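Local coordinates for type II secretion system protein L (Pseudomonas aeruginosa, PDB 6GHU) that helps build the type II secretion system as an inner membrane component, linking the cytoplasmic energy-providing protein to the rest of the machinery that exports proteases and toxins, at residues L6-T11 against S53-A58; G14-V19 against F42-R47; A34-A39 against S72-I77. All blocks are in the same frame, centred on the assembly; numbering follows the deposited sequence.

Contact 1 of 3, residues L6-T11 against S53-A58; sequences LGQAAT and SESGLA
Gln8 reaches out from helix 3-14 and sets its amide nitrogen against Ser55, just past the end of helix 42-54. Its CG stands anti to the backbone N (chi1 -172°) and the chain stays extended beyond it. This carries the carboxamide from helix 3-14 to Ser55. Gln8 NE2 then donates to Ser55 OG at 3.1 Å. The bond is fairly straight, with 161° at the hydrogen, and the hydroxyl oxygen lies in the plane of the amide. The same nitrogen also comes to 2.5 Å from Ser55 O, but the approach is strongly bent, so this second bond is weak and doubtful.

The Ser55 hydroxyl is held on its own side as well. It is hydrogen-bonded to Leu52 O, in the last turn of helix 42-54. Gly56 has positive phi and closes that helix with a Schellman motif, and the chain then turns toward helix 3-14.

Leu57 follows and packs alongside the glutamine amide. Its CG lies 3.9 Å from Gln8 NE2. Its CD1 branch points at the helix backbone and rests 3.9 Å from Ala9 N and 4.0 Å from Ala9 CB. Both Ala9 and Leu57 also pack on Ile77 of strand 70-77. On the side of helix 3-14 turned away from Leu57, Leu6 packs on Leu6 of the second subunit.

The contact therefore has a polar outer part and an apolar inner part. One amide nitrogen is directed at the capped end of helix 42-54, and a leucine methyl packs against helix 3-14. The Ser55 hydroxyl is engaged both by Gln8 and by its own helix, which should limit its rotation.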
ATOM      1  N   LEU A   6       2.526   6.058  -0.647  1.00 34.30           N
ATOM      2  CA  LEU A   6       1.384   5.176  -0.435  1.00 45.27           C
ATOM      3  C   LEU A   6       0.357   5.827   0.478  1.00 33.20           C
ATOM      4  O   LEU A   6      -0.847   5.804   0.197  1.00 37.17           O
ATOM      5  CB  LEU A   6       1.852   3.848   0.156  1.00 49.59           C
ATOM      6  CG  LEU A   6       1.766   2.637  -0.768  1.00 44.91           C
ATOM      7  CD1 LEU A   6       2.406   1.427  -0.098  1.00 62.81           C
ATOM      8  CD2 LEU A   6       0.315   2.344  -1.145  1.00 46.31           C
ATOM      9  N   GLY A   7       0.816   6.403   1.586  1.00 28.84           N
ATOM     10  CA  GLY A   7      -0.100   7.062   2.499  1.00 39.88           C
ATOM     11  C   GLY A   7      -0.867   8.190   1.838  1.00 32.16           C
ATOM     12  O   GLY A   7      -2.073   8.337   2.043  1.00 29.03           O
ATOM     13  N   GLN A   8      -0.181   9.000   1.032  1.00 27.22           N
ATOM     14  CA  GLN A   8      -0.863  10.092   0.349  1.00 35.73           C
ATOM     15  C   GLN A   8      -1.847   9.557  -0.684  1.00 33.90           C
ATOM     16  O   GLN A   8      -2.983  10.036  -0.769  1.00 30.66           O
ATOM     17  CB  GLN A   8       0.161  11.022  -0.300  1.00 30.42           C
ATOM     18  CG  GLN A   8      -0.448  12.290  -0.866  1.00 39.92           C
ATOM     19  CD  GLN A   8       0.595  13.346  -1.158  1.00 44.34           C
ATOM     20  OE1 GLN A   8       1.492  13.587  -0.350  1.00 58.66           O
ATOM     21  NE2 GLN A   8       0.484  13.983  -2.316  1.00 40.10           N
ATOM     22  N   ALA A   9      -1.441   8.549  -1.462  1.00 24.91           N
ATOM     23  CA  ALA A   9      -2.347   7.963  -2.441  1.00 27.99           C
ATOM     24  C   ALA A   9      -3.597   7.404  -1.771  1.00 27.77           C
ATOM     25  O   ALA A   9      -4.714   7.599  -2.261  1.00 27.39           O
ATOM     26  CB  ALA A   9      -1.632   6.871  -3.231  1.00 26.28           C
ATOM     27  N   ALA A  10      -3.431   6.713  -0.645  1.00 32.66           N
ATOM     28  CA  ALA A  10      -4.583   6.156   0.056  1.00 25.01           C
ATOM     29  C   ALA A  10      -5.565   7.248   0.463  1.00 34.17           C
ATOM     30  O   ALA A  10      -6.784   7.041   0.432  1.00 35.38           O
ATOM     31  CB  ALA A  10      -4.119   5.376   1.283  1.00 39.33           C
ATOM     32  N   THR A  11      -5.053   8.413   0.864  1.00 31.34           N
ATOM     33  CA  THR A  11      -5.929   9.517   1.238  1.00 36.65           C
ATOM     34  C   THR A  11      -6.665  10.066   0.024  1.00 29.64           C
ATOM     35  O   THR A  11      -7.873  10.325   0.082  1.00 29.20           O
ATOM     36  CB  THR A  11      -5.117  10.617   1.920  1.00 26.13           C
ATOM     37  OG1 THR A  11      -4.609  10.128   3.168  1.00 33.47           O
ATOM     38  CG2 THR A  11      -5.972  11.843   2.177  1.00 40.24           C
ATOM     39  N   SER A  53      -2.380  13.478  -9.236  1.00 18.57           N
ATOM     40  CA  SER A  53      -1.379  14.376  -9.799  1.00 19.28           C
ATOM     41  C   SER A  53      -1.405  15.727  -9.100  1.00 24.13           C
ATOM     42  O   SER A  53      -0.352  16.282  -8.769  1.00 21.21           O
ATOM     43  CB  SER A  53      -1.621  14.535 -11.301  1.00 19.18           C
ATOM     44  OG  SER A  53      -0.755  15.502 -11.864  1.00 33.74           O
ATOM     45  N   GLU A  54      -2.605  16.269  -8.867  1.00 22.59           N
ATOM     46  CA  GLU A  54      -2.753  17.533  -8.152  0.59 24.11           C
ATOM     47  C   GLU A  54      -2.110  17.471  -6.772  1.00 22.62           C
ATOM     48  O   GLU A  54      -1.578  18.472  -6.279  1.00 23.89           O
ATOM     49  CB  GLU A  54      -4.243  17.877  -8.039  0.59 23.27           C
ATOM     50  CG  GLU A  54      -4.625  18.774  -6.867  0.59 33.45           C
ATOM     51  CD  GLU A  54      -6.125  18.925  -6.720  0.59 29.82           C
ATOM     52  OE1 GLU A  54      -6.644  18.629  -5.616  0.59 14.40           O
ATOM     53  OE2 GLU A  54      -6.784  19.322  -7.711  0.59 17.57           O
ATOM     54  N   SER A  55      -2.180  16.313  -6.120  1.00 26.91           N
ATOM     55  CA  SER A  55      -1.589  16.191  -4.791  1.00 24.94           C
ATOM     56  C   SER A  55      -0.072  16.121  -4.829  1.00 26.46           C
ATOM     57  O   SER A  55       0.550  16.081  -3.762  1.00 35.85           O
ATOM     58  CB  SER A  55      -2.126  14.949  -4.085  1.00 25.19           C
ATOM     59  OG  SER A  55      -1.525  13.780  -4.613  1.00 27.63           O
ATOM     60  N   GLY A  56       0.535  16.089  -6.012  1.00 22.57           N
ATOM     61  CA  GLY A  56       1.974  16.036  -6.136  1.00 26.07           C
ATOM     62  C   GLY A  56       2.541  14.679  -6.492  1.00 25.52           C
ATOM     63  O   GLY A  56       3.770  14.540  -6.556  1.00 27.04           O
ATOM     64  N   LEU A  57       1.697  13.679  -6.727  1.00 21.60           N
ATOM     65  CA  LEU A  57       2.161  12.340  -7.054  1.00 25.19           C
ATOM     66  C   LEU A  57       2.336  12.185  -8.556  1.00 29.54           C
ATOM     67  O   LEU A  57       1.538  12.699  -9.348  1.00 22.86           O
ATOM     68  CB  LEU A  57       1.177  11.287  -6.546  1.00 25.66           C
ATOM     69  CG  LEU A  57       0.938  11.251  -5.038  1.00 20.75           C
ATOM     70  CD1 LEU A  57      -0.143  10.240  -4.717  1.00 21.53           C
ATOM     71  CD2 LEU A  57       2.223  10.915  -4.306  1.00 24.88           C
ATOM     72  N   ALA A  58       3.397  11.484  -8.940  1.00 23.20           N
ATOM     73  CA  ALA A  58       3.532  11.021 -10.312  1.00 21.53           C
ATOM     74  C   ALA A  58       2.585   9.852 -10.521  1.00 21.89           C
ATOM     75  O   ALA A  58       2.577   8.897  -9.738  1.00 29.68           O
ATOM     76  CB  ALA A  58       4.970  10.603 -10.601  1.00 23.27           C
TER

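Contact 2 of 3, residues G14-V19 against F42-R47; sequences GGEPTV and FDVLER
Glu16 and Arg47 form the salt bridge that joins the loop after helix 3-14 to the first turns of helix 42-54. The arginine meets the carboxylate side-on, with one nitrogen for each oxygen. Arg47 NE donates to Glu16 OE1 at 2.7 Å, on the syn side but 20° out of the carboxylate plane. Arg47 NH2 donates to Glu16 OE2 at 2.8 Å, in the guanidinium plane and onto the syn lone pair. The two flat groups are nearly coplanar. Both chains bend to meet this way, Glu16 at chi2 (-72°) and Arg47 at chi3 (68°).

The apolar part is centred on Val44. Its CG1 touches Val19 CG2 at 3.5 Å. Thr18 OG1 lies 3.4 Å from the same Val44 CG1, a packing contact. A type I turn from Glu16 to Val19 places these loop residues. Val19 also packs on Val37, and Val44 on Ala39, both in strand 32-39.

Glu16 is buried, and the paired bonds give both of its oxygens a partner. The bidentate grip should restrict the rotation of both charged groups and probably helps keep the carboxylate ionised.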
ATOM      1  N   GLY A  14      -9.162   7.615  -1.181  1.00 23.83           N
ATOM      2  CA  GLY A  14     -10.255   7.629  -0.227  1.00 31.93           C
ATOM      3  C   GLY A  14     -11.251   8.744  -0.458  1.00 26.00           C
ATOM      4  O   GLY A  14     -12.408   8.623  -0.049  1.00 37.54           O
ATOM      5  N   GLY A  15     -10.824   9.835  -1.096  1.00 31.37           N
ATOM      6  CA  GLY A  15     -11.740  10.893  -1.477  1.00 35.20           C
ATOM      7  C   GLY A  15     -12.615  10.557  -2.665  1.00 30.03           C
ATOM      8  O   GLY A  15     -13.517  11.338  -2.985  1.00 34.17           O
ATOM      9  N   GLU A  16     -12.363   9.428  -3.331  1.00 26.66           N
ATOM     10  CA  GLU A  16     -13.213   8.935  -4.411  1.00 25.43           C
ATOM     11  C   GLU A  16     -13.903   7.657  -3.951  1.00 22.59           C
ATOM     12  O   GLU A  16     -13.433   6.550  -4.249  1.00 24.09           O
ATOM     13  CB  GLU A  16     -12.398   8.690  -5.680  1.00 27.17           C
ATOM     14  CG  GLU A  16     -11.917   9.965  -6.356  1.00 29.46           C
ATOM     15  CD  GLU A  16     -13.034  10.742  -7.033  1.00 38.30           C
ATOM     16  OE1 GLU A  16     -12.830  11.942  -7.320  1.00 35.98           O
ATOM     17  OE2 GLU A  16     -14.112  10.159  -7.278  1.00 34.49           O
ATOM     18  N   PRO A  17     -15.031   7.754  -3.242  1.00 25.83           N
ATOM     19  CA  PRO A  17     -15.606   6.558  -2.606  1.00 23.37           C
ATOM     20  C   PRO A  17     -16.144   5.524  -3.580  1.00 29.38           C
ATOM     21  O   PRO A  17     -16.376   4.385  -3.160  1.00 33.13           O
ATOM     22  CB  PRO A  17     -16.741   7.125  -1.739  1.00 33.28           C
ATOM     23  CG  PRO A  17     -16.610   8.616  -1.795  1.00 43.56           C
ATOM     24  CD  PRO A  17     -15.883   8.936  -3.050  1.00 34.50           C
ATOM     25  N   THR A  18     -16.383   5.868  -4.847  1.00 21.45           N
ATOM     26  CA  THR A  18     -16.860   4.857  -5.784  1.00 24.06           C
ATOM     27  C   THR A  18     -15.726   4.034  -6.382  1.00 29.35           C
ATOM     28  O   THR A  18     -16.000   3.064  -7.092  1.00 22.37           O
ATOM     29  CB  THR A  18     -17.672   5.493  -6.920  1.00 25.43           C
ATOM     30  OG1 THR A  18     -16.806   6.229  -7.791  1.00 20.97           O
ATOM     31  CG2 THR A  18     -18.755   6.416  -6.365  1.00 26.10           C
ATOM     32  N   VAL A  19     -14.471   4.383  -6.104  1.00 19.42           N
ATOM     33  CA  VAL A  19     -13.326   3.641  -6.618  1.00 15.98           C
ATOM     34  C   VAL A  19     -13.001   2.514  -5.650  1.00 25.67           C
ATOM     35  O   VAL A  19     -12.936   2.723  -4.433  1.00 28.73           O
ATOM     36  CB  VAL A  19     -12.111   4.563  -6.821  1.00 21.70           C
ATOM     37  CG1 VAL A  19     -10.933   3.779  -7.401  1.00 25.18           C
ATOM     38  CG2 VAL A  19     -12.477   5.722  -7.735  1.00 25.61           C
ATOM     39  N   PHE A  42     -15.388   5.934 -16.657  1.00 21.95           N
ATOM     40  CA  PHE A  42     -14.069   6.458 -16.985  1.00 21.12           C
ATOM     41  C   PHE A  42     -13.842   7.836 -16.374  1.00 22.06           C
ATOM     42  O   PHE A  42     -12.711   8.171 -16.006  1.00 21.86           O
ATOM     43  CB  PHE A  42     -13.892   6.509 -18.509  1.00 19.94           C
ATOM     44  CG  PHE A  42     -14.136   5.191 -19.194  1.00 24.15           C
ATOM     45  CD1 PHE A  42     -15.265   5.002 -19.977  1.00 26.13           C
ATOM     46  CD2 PHE A  42     -13.250   4.141 -19.046  1.00 26.28           C
ATOM     47  CE1 PHE A  42     -15.498   3.792 -20.606  1.00 21.23           C
ATOM     48  CE2 PHE A  42     -13.479   2.921 -19.673  1.00 23.01           C
ATOM     49  CZ  PHE A  42     -14.600   2.749 -20.452  1.00 26.87           C
ATOM     50  N   ASP A  43     -14.900   8.646 -16.253  1.00 17.10           N
ATOM     51  CA  ASP A  43     -14.750   9.983 -15.685  1.00 21.30           C
ATOM     52  C   ASP A  43     -14.245   9.924 -14.251  1.00 20.05           C
ATOM     53  O   ASP A  43     -13.543  10.838 -13.798  1.00 17.13           O
ATOM     54  CB  ASP A  43     -16.081  10.731 -15.740  1.00 20.87           C
ATOM     55  CG  ASP A  43     -17.168  10.052 -14.921  1.00 23.13           C
ATOM     56  OD1 ASP A  43     -17.416   8.845 -15.132  1.00 21.20           O
ATOM     57  OD2 ASP A  43     -17.771  10.722 -14.059  1.00 25.37           O
ATOM     58  N   VAL A  44     -14.602   8.870 -13.521  1.00 18.54           N
ATOM     59  CA  VAL A  44     -14.142   8.717 -12.148  1.00 22.84           C
ATOM     60  C   VAL A  44     -12.660   8.357 -12.120  1.00 22.95           C
ATOM     61  O   VAL A  44     -11.912   8.826 -11.255  1.00 23.76           O
ATOM     62  CB  VAL A  44     -15.002   7.666 -11.420  1.00 20.74           C
ATOM     63  CG1 VAL A  44     -14.523   7.471  -9.981  1.00 27.15           C
ATOM     64  CG2 VAL A  44     -16.468   8.077 -11.445  1.00 26.03           C
ATOM     65  N   LEU A  45     -12.212   7.520 -13.060  1.00 22.86           N
ATOM     66  CA  LEU A  45     -10.795   7.182 -13.123  1.00 24.04           C
ATOM     67  C   LEU A  45      -9.966   8.394 -13.519  1.00 24.35           C
ATOM     68  O   LEU A  45      -8.867   8.603 -12.990  1.00 18.73           O
ATOM     69  CB  LEU A  45     -10.561   6.039 -14.111  1.00 24.04           C
ATOM     70  CG  LEU A  45     -11.153   4.672 -13.777  1.00 25.15           C
ATOM     71  CD1 LEU A  45     -10.907   3.711 -14.928  1.00 27.85           C
ATOM     72  CD2 LEU A  45     -10.563   4.130 -12.497  1.00 20.90           C
ATOM     73  N   GLU A  46     -10.476   9.202 -14.455  1.00 23.58           N
ATOM     74  CA  GLU A  46      -9.763  10.402 -14.879  1.00 24.57           C
ATOM     75  C   GLU A  46      -9.715  11.428 -13.760  1.00 24.63           C
ATOM     76  O   GLU A  46      -8.691  12.093 -13.564  1.00 25.33           O
ATOM     77  CB  GLU A  46     -10.427  10.993 -16.124  1.00 29.07           C
ATOM     78  CG  GLU A  46     -10.008  12.425 -16.471  1.00 32.44           C
ATOM     79  CD  GLU A  46      -8.501  12.610 -16.596  1.00 36.70           C
ATOM     80  OE1 GLU A  46      -8.022  13.734 -16.336  1.00 42.72           O
ATOM     81  OE2 GLU A  46      -7.796  11.643 -16.958  1.00 33.40           O
ATOM     82  N   ARG A  47     -10.811  11.568 -13.012  1.00 24.24           N
ATOM     83  CA  ARG A  47     -10.814  12.495 -11.889  1.00 26.37           C
ATOM     84  C   ARG A  47      -9.825  12.046 -10.823  1.00 21.33           C
ATOM     85  O   ARG A  47      -9.077  12.861 -10.276  1.00 19.06           O
ATOM     86  CB  ARG A  47     -12.223  12.609 -11.309  1.00 20.66           C
ATOM     87  CG  ARG A  47     -12.367  13.693 -10.254  1.00 28.26           C
ATOM     88  CD  ARG A  47     -13.823  13.953  -9.932  1.00 29.29           C
ATOM     89  NE  ARG A  47     -14.441  12.816  -9.258  1.00 31.42           N
ATOM     90  CZ  ARG A  47     -15.743  12.547  -9.275  1.00 29.44           C
ATOM     91  NH1 ARG A  47     -16.581  13.326  -9.945  1.00 42.40           N
ATOM     92  NH2 ARG A  47     -16.209  11.486  -8.629  1.00 31.31           N
TER

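Contact 3 of 3, residues A34-A39 against S72-I77; sequences ALQVRA and SARLVI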
ATOM      1  N   ALA A  34       1.794  -0.070  -8.139  1.00 24.94           N
ATOM      2  CA  ALA A  34       0.787  -0.412  -9.138  1.00 26.63           C
ATOM      3  C   ALA A  34      -0.522  -0.791  -8.458  1.00 24.11           C
ATOM      4  O   ALA A  34      -0.530  -1.536  -7.472  1.00 26.12           O
ATOM      5  CB  ALA A  34       1.249  -1.565 -10.029  1.00 26.59           C
ATOM      6  N   LEU A  35      -1.626  -0.287  -9.006  1.00 20.18           N
ATOM      7  CA  LEU A  35      -2.955  -0.454  -8.434  1.00 24.54           C
ATOM      8  C   LEU A  35      -3.926  -0.900  -9.517  1.00 23.04           C
ATOM      9  O   LEU A  35      -4.018  -0.261 -10.571  1.00 23.52           O
ATOM     10  CB  LEU A  35      -3.470   0.853  -7.809  1.00 37.12           C
ATOM     11  CG  LEU A  35      -2.781   1.422  -6.569  1.00 40.98           C
ATOM     12  CD1 LEU A  35      -1.547   2.220  -6.947  1.00 31.11           C
ATOM     13  CD2 LEU A  35      -3.759   2.284  -5.779  1.00 43.12           C
ATOM     14  N   GLN A  36      -4.649  -1.985  -9.252  1.00 20.68           N
ATOM     15  CA  GLN A  36      -5.788  -2.389 -10.068  1.00 22.19           C
ATOM     16  C   GLN A  36      -7.049  -1.813  -9.437  1.00 20.61           C
ATOM     17  O   GLN A  36      -7.406  -2.183  -8.313  1.00 20.13           O
ATOM     18  CB  GLN A  36      -5.887  -3.910 -10.156  1.00 30.11           C
ATOM     19  CG  GLN A  36      -4.718  -4.580 -10.849  1.00 26.46           C
ATOM     20  CD  GLN A  36      -4.765  -4.427 -12.346  1.00 35.11           C
ATOM     21  OE1 GLN A  36      -5.750  -3.936 -12.905  1.00 36.87           O
ATOM     22  NE2 GLN A  36      -3.700  -4.858 -13.013  1.00 35.93           N
ATOM     23  N   VAL A  37      -7.721  -0.912 -10.154  1.00 20.45           N
ATOM     24  CA  VAL A  37      -8.873  -0.205  -9.614  1.00 21.20           C
ATOM     25  C   VAL A  37     -10.090  -0.472 -10.487  1.00 21.75           C
ATOM     26  O   VAL A  37      -9.988  -0.813 -11.667  1.00 21.96           O
ATOM     27  CB  VAL A  37      -8.623   1.315  -9.492  1.00 23.65           C
ATOM     28  CG1 VAL A  37      -7.454   1.597  -8.562  1.00 23.73           C
ATOM     29  CG2 VAL A  37      -8.375   1.943 -10.864  1.00 26.45           C
ATOM     30  N   ARG A  38     -11.260  -0.313  -9.877  1.00 27.90           N
ATOM     31  CA  ARG A  38     -12.522  -0.288 -10.595  1.00 25.55           C
ATOM     32  C   ARG A  38     -13.299   0.947 -10.164  1.00 23.46           C
ATOM     33  O   ARG A  38     -13.146   1.435  -9.042  1.00 23.06           O
ATOM     34  CB  ARG A  38     -13.351  -1.561 -10.343  1.00 26.92           C
ATOM     35  CG  ARG A  38     -12.794  -2.791 -11.034  1.00 40.50           C
ATOM     36  CD  ARG A  38     -13.818  -3.916 -11.093  1.00 49.91           C
ATOM     37  NE  ARG A  38     -13.534  -4.860 -12.177  1.00 65.07           N
ATOM     38  CZ  ARG A  38     -12.766  -5.943 -12.065  1.00 72.78           C
ATOM     39  NH1 ARG A  38     -12.185  -6.247 -10.910  1.00 54.23           N
ATOM     40  NH2 ARG A  38     -12.577  -6.729 -13.119  1.00 68.68           N
ATOM     41  N   ALA A  39     -14.125   1.456 -11.072  1.00 21.54           N
ATOM     42  CA  ALA A  39     -14.948   2.624 -10.799  1.00 17.54           C
ATOM     43  C   ALA A  39     -16.192   2.535 -11.668  1.00 20.25           C
ATOM     44  O   ALA A  39     -16.219   1.775 -12.642  1.00 22.38           O
ATOM     45  CB  ALA A  39     -14.180   3.925 -11.075  1.00 19.84           C
ATOM     46  N   SER A  72     -12.419  -0.795 -15.366  1.00 20.40           N
ATOM     47  CA  SER A  72     -11.232  -1.222 -14.640  1.00 26.34           C
ATOM     48  C   SER A  72      -9.998  -0.730 -15.374  1.00 24.73           C
ATOM     49  O   SER A  72      -9.998  -0.593 -16.600  1.00 22.06           O
ATOM     50  CB  SER A  72     -11.164  -2.743 -14.488  1.00 27.84           C
ATOM     51  OG  SER A  72     -11.009  -3.365 -15.746  1.00 32.81           O
ATOM     52  N   ALA A  73      -8.949  -0.460 -14.604  1.00 18.70           N
ATOM     53  CA  ALA A  73      -7.700   0.048 -15.150  1.00 21.28           C
ATOM     54  C   ALA A  73      -6.596  -0.209 -14.139  1.00 21.06           C
ATOM     55  O   ALA A  73      -6.849  -0.572 -12.987  1.00 22.15           O
ATOM     56  CB  ALA A  73      -7.800   1.538 -15.475  1.00 24.33           C
ATOM     57  N   ARG A  74      -5.364  -0.019 -14.590  1.00 22.12           N
ATOM     58  CA  ARG A  74      -4.184  -0.123 -13.747  1.00 22.93           C
ATOM     59  C   ARG A  74      -3.610   1.269 -13.530  1.00 21.56           C
ATOM     60  O   ARG A  74      -3.388   2.009 -14.495  1.00 25.14           O
ATOM     61  CB  ARG A  74      -3.147  -1.047 -14.389  1.00 32.51           C
ATOM     62  CG  ARG A  74      -1.945  -1.363 -13.523  1.00 25.12           C
ATOM     63  CD  ARG A  74      -1.178  -2.543 -14.114  1.00 27.74           C
ATOM     64  NE  ARG A  74       0.043  -2.850 -13.379  1.00 23.22           N
ATOM     65  CZ  ARG A  74       1.221  -2.283 -13.614  1.00 25.02           C
ATOM     66  NH1 ARG A  74       1.346  -1.358 -14.557  1.00 21.39           N
ATOM     67  NH2 ARG A  74       2.276  -2.644 -12.901  1.00 33.03           N
ATOM     68  N   LEU A  75      -3.402   1.630 -12.268  1.00 22.13           N
ATOM     69  CA  LEU A  75      -2.767   2.889 -11.891  1.00 25.72           C
ATOM     70  C   LEU A  75      -1.342   2.614 -11.436  1.00 24.06           C
ATOM     71  O   LEU A  75      -1.108   1.689 -10.653  1.00 22.35           O
ATOM     72  CB  LEU A  75      -3.529   3.581 -10.758  1.00 30.20           C
ATOM     73  CG  LEU A  75      -4.605   4.618 -11.055  1.00 39.19           C
ATOM     74  CD1 LEU A  75      -5.201   5.094  -9.740  1.00 34.20           C
ATOM     75  CD2 LEU A  75      -4.040   5.786 -11.823  1.00 30.42           C
ATOM     76  N   VAL A  76      -0.398   3.411 -11.923  1.00 26.08           N
ATOM     77  CA  VAL A  76       0.993   3.360 -11.483  1.00 19.10           C
ATOM     78  C   VAL A  76       1.311   4.692 -10.815  1.00 25.48           C
ATOM     79  O   VAL A  76       1.150   5.752 -11.433  1.00 23.62           O
ATOM     80  CB  VAL A  76       1.956   3.086 -12.649  1.00 25.31           C
ATOM     81  CG1 VAL A  76       3.410   3.155 -12.184  1.00 32.57           C
ATOM     82  CG2 VAL A  76       1.664   1.729 -13.274  1.00 29.56           C
ATOM     83  N   ILE A  77       1.755   4.638  -9.561  1.00 23.06           N
ATOM     84  CA  ILE A  77       2.084   5.829  -8.783  1.00 27.47           C
ATOM     85  C   ILE A  77       3.548   5.752  -8.373  1.00 34.64           C
ATOM     86  O   ILE A  77       4.008   4.713  -7.886  1.00 25.24           O
ATOM     87  CB  ILE A  77       1.186   5.967  -7.542  1.00 29.38           C
ATOM     88  CG1 ILE A  77      -0.286   5.942  -7.956  1.00 32.57           C
ATOM     89  CG2 ILE A  77       1.524   7.257  -6.801  1.00 31.15           C
ATOM     90  CD1 ILE A  77      -1.258   5.949  -6.795  1.00 41.51           C
TER
HETATM   91  O   HOH W   1      -1.152  -4.922 -12.090  1.00 30.16           O
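The guanidinium of Arg74 has the methyl of Ala34 over one face, with Ala34 CB 3.2 Å from Arg74 NH2. Gln36 NE2 lies at its edge, near the plane. A water also sits at the edge, in the plane, and accepts from both groups: Arg74 NE and Gln36 NE2 are each 2.7 Å from its oxygen. The amide and guanidinium planes are turned 52° apart, and the water bridges the two groups. The Arg74 chain is extended from CG to NE. Gln36 bends at chi2 (-76°), which brings its NE2 to 3.6 Å from Arg74 CD.

The two strands that carry these groups run antiparallel. Leu35 with Leu75 and Val37 with Ala73 are hydrogen-bonded pairs. In the first, Leu75 N donates to Leu35 O at 2.6 Å, a short bond, and Leu35 N returns one to Leu75 O. In the second, Val37 N points almost straight at the oxygen of Ala73. Non-hydrogen-bonded pairs lie between and beyond them, such as Gln36 with Arg74 and Arg38 with Ser72. There Arg38 CG passes 3.8 Å from Ser72 CB.

The other face, with Leu35, Val37, Ala73 and Leu75, is apolar. Leu35 CB meets Leu75 CB at 4.0 Å, and Leu35 CD1 reaches Ile77 CD1 at 3.7 Å.

These are the two central strands of the four-stranded sheet of a ferredoxin-like fold. Strand 20-27 pairs beside 32-39, and strand 59-67 lies beside 70-77. The apolar face is covered by both helices. Leu35 packs on Ile13 and Ile77 on Leu5 of helix 3-14, while Val37 and Ala73 meet Leu45 and Leu75 meets Leu48 of helix 42-54.

In the fold
The three contacts tie two helices and a sheet into one small domain. Contact 3 is the middle of the sheet, and contacts 1 and 2 lie on its helical side, at different ends of helix 42-54. Their centres are about 13 Å apart, and contact 2 is nested within the chain loop that contact 1 closes. Contact 1 joins contact 3 through Ile77, whose CD1 lies 3.7 Å from Ala9 CB. Contact 2 joins it through Leu45 CD2, 3.5 Å from Val37 CG2, and Val19 CG1, 3.6 Å from Arg38 O. Of the three, contact 1 alone has residues touching the second subunit.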